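Local structure of putative alpha KG dependent 2,4-D dioxygenase (Burkholderia xenovorans, 5J92) at residues Ile141-Gly146 and Arg274-Glu279. The protein probably acts as an iron(II)- and 2-oxoglutarate-dependent dioxygenase of the TauD/TfdA family. Sequence-based numbering, arbitrary orientation.
Sequences IVPAVG and RPHIPE
Val145 and Ile277 join the two loops through backbone and side chain together. The Ile277 N-H reaches Val145 O at 2.9 Å, fairly straight at the hydrogen (160°) but from above the carbonyl plane. Beside this bond, Val145 CG1 lies 4.1 Å from Ile277 CB. A water adds a second link: it donates to Ile277 O and accepts a weak bond from Val145 N. One residue on, Gly146 comes so near His276 that their CA atoms are 4.0 Å apart. At a positive phi (78°) that glycine takes easily, Gly146 brings its bare CA up to the Pro275 carbonyl, making a bent CA-H...O contact with Pro275 O (3.5 Å). With CG between its backbone N and carbonyl carbon (chi1 60°), His276 sets one ring face against Pro143. Pro143 CG then sits over that face, 4.0 Å from the centroid of the His276 ring, in a CH-pi contact. At the ring edge, NE2 bonds to Asp281 O and only weakly to Glu279 O, further along the same loop. Ile277 also packs on His164 of the second subunit. The single bridge at Gly146 and His276 prolongs the antiparallel pairing of strands 149-153 and 269-273, part of the double-stranded beta-helix core of TauD/TfdA dioxygenases.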
loop_
_atom_site.group_PDB
_atom_site.type_symbol
_atom_site.label_atom_id
_atom_site.label_comp_id
_atom_site.label_asym_id
_atom_site.label_seq_id
_atom_site.Cartn_x
_atom_site.Cartn_y
_atom_site.Cartn_z
ATOM N N ILE A 141 -4.593 29.034 -1.465
ATOM C CA ILE A 141 -6.013 28.718 -1.306
ATOM C C ILE A 141 -6.113 27.278 -0.823
ATOM O O ILE A 141 -5.572 26.372 -1.466
ATOM C CB ILE A 141 -6.808 28.925 -2.610
ATOM C CG1 ILE A 141 -6.653 30.371 -3.117
ATOM C CG2 ILE A 141 -8.269 28.609 -2.390
ATOM C CD1 ILE A 141 -7.367 30.676 -4.467
ATOM N N VAL A 142 -6.781 27.071 0.304
ATOM C CA VAL A 142 -6.847 25.774 0.981
ATOM C C VAL A 142 -8.268 25.232 0.842
ATOM O O VAL A 142 -9.215 25.919 1.233
ATOM C CB VAL A 142 -6.467 25.873 2.473
ATOM C CG1 VAL A 142 -6.579 24.506 3.151
ATOM C CG2 VAL A 142 -5.080 26.428 2.646
ATOM N N PRO A 143 -8.452 24.022 0.319
ATOM C CA PRO A 143 -9.801 23.442 0.271
ATOM C C PRO A 143 -10.288 23.082 1.665
ATOM O O PRO A 143 -9.504 22.803 2.571
ATOM C CB PRO A 143 -9.629 22.185 -0.592
ATOM C CG PRO A 143 -8.273 22.328 -1.252
ATOM C CD PRO A 143 -7.450 23.135 -0.290
ATOM N N ALA A 144 -11.609 23.062 1.820
ATOM C CA ALA A 144 -12.189 22.874 3.144
ATOM C C ALA A 144 -11.996 21.447 3.642
ATOM O O ALA A 144 -11.769 21.226 4.837
ATOM C CB ALA A 144 -13.672 23.247 3.116
ATOM N N VAL A 145 -12.057 20.465 2.747
ATOM C CA VAL A 145 -12.046 19.058 3.138
ATOM C C VAL A 145 -10.922 18.345 2.397
ATOM O O VAL A 145 -10.847 18.404 1.165
ATOM C CB VAL A 145 -13.397 18.377 2.842
ATOM C CG1 VAL A 145 -13.396 16.941 3.363
ATOM C CG2 VAL A 145 -14.560 19.187 3.432
ATOM N N GLY A 146 -10.060 17.665 3.144
ATOM C CA GLY A 146 -8.979 16.931 2.516
ATOM C C GLY A 146 -7.845 17.847 2.095
ATOM O O GLY A 146 -7.684 18.962 2.596
ATOM N N ARG A 274 -2.975 14.371 -0.480
ATOM C CA ARG A 274 -4.255 13.709 -0.315
ATOM C C ARG A 274 -5.309 14.400 -1.159
ATOM O O ARG A 274 -5.259 15.623 -1.315
ATOM C CB ARG A 274 -4.694 13.716 1.159
ATOM C CG ARG A 274 -3.704 13.009 2.107
ATOM C CD ARG A 274 -3.709 11.496 1.887
ATOM N NE ARG A 274 -5.023 10.945 2.189
ATOM C CZ ARG A 274 -5.623 10.003 1.477
ATOM N NH1 ARG A 274 -5.032 9.514 0.397
ATOM N NH2 ARG A 274 -6.828 9.571 1.826
ATOM N N PRO A 275 -6.267 13.666 -1.721
ATOM C CA PRO A 275 -7.339 14.328 -2.471
ATOM C C PRO A 275 -8.093 15.298 -1.569
ATOM O O PRO A 275 -8.154 15.122 -0.351
ATOM C CB PRO A 275 -8.241 13.170 -2.916
ATOM C CG PRO A 275 -7.401 11.927 -2.799
ATOM C CD PRO A 275 -6.461 12.204 -1.642
ATOM N N HIS A 276 -8.625 16.358 -2.166
ATOM C CA HIS A 276 -9.570 17.225 -1.471
ATOM C C HIS A 276 -10.970 16.996 -2.034
ATOM O O HIS A 276 -11.125 16.559 -3.177
ATOM C CB HIS A 276 -9.171 18.701 -1.571
ATOM C CG HIS A 276 -9.103 19.223 -2.972
ATOM N ND1 HIS A 276 -7.974 19.105 -3.755
ATOM C CD2 HIS A 276 -10.019 19.872 -3.726
ATOM C CE1 HIS A 276 -8.200 19.657 -4.933
ATOM N NE2 HIS A 276 -9.434 20.129 -4.943
ATOM N N ILE A 277 -11.985 17.254 -1.213
ATOM C CA ILE A 277 -13.361 16.860 -1.493
ATOM C C ILE A 277 -14.249 18.098 -1.426
ATOM O O ILE A 277 -14.328 18.738 -0.374
ATOM C CB ILE A 277 -13.867 15.799 -0.501
ATOM C CG1 ILE A 277 -12.806 14.715 -0.267
ATOM C CG2 ILE A 277 -15.207 15.230 -0.955
ATOM C CD1 ILE A 277 -12.408 13.956 -1.504
ATOM N N PRO A 278 -14.953 18.469 -2.509
ATOM C CA PRO A 278 -14.866 17.813 -3.820
ATOM C C PRO A 278 -13.636 18.264 -4.592
ATOM O O PRO A 278 -13.116 19.338 -4.309
ATOM C CB PRO A 278 -16.142 18.272 -4.521
ATOM C CG PRO A 278 -16.399 19.626 -3.943
ATOM C CD PRO A 278 -15.986 19.520 -2.490
ATOM N N GLU A 279 -13.201 17.463 -5.571
ATOM C CA GLU A 279 -12.018 17.808 -6.354
ATOM C C GLU A 279 -12.193 19.119 -7.113
ATOM O O GLU A 279 -11.200 19.693 -7.575
ATOM C CB GLU A 279 -11.675 16.672 -7.324
HETATM O O HOH W 1 -12.690 21.319 -0.417
#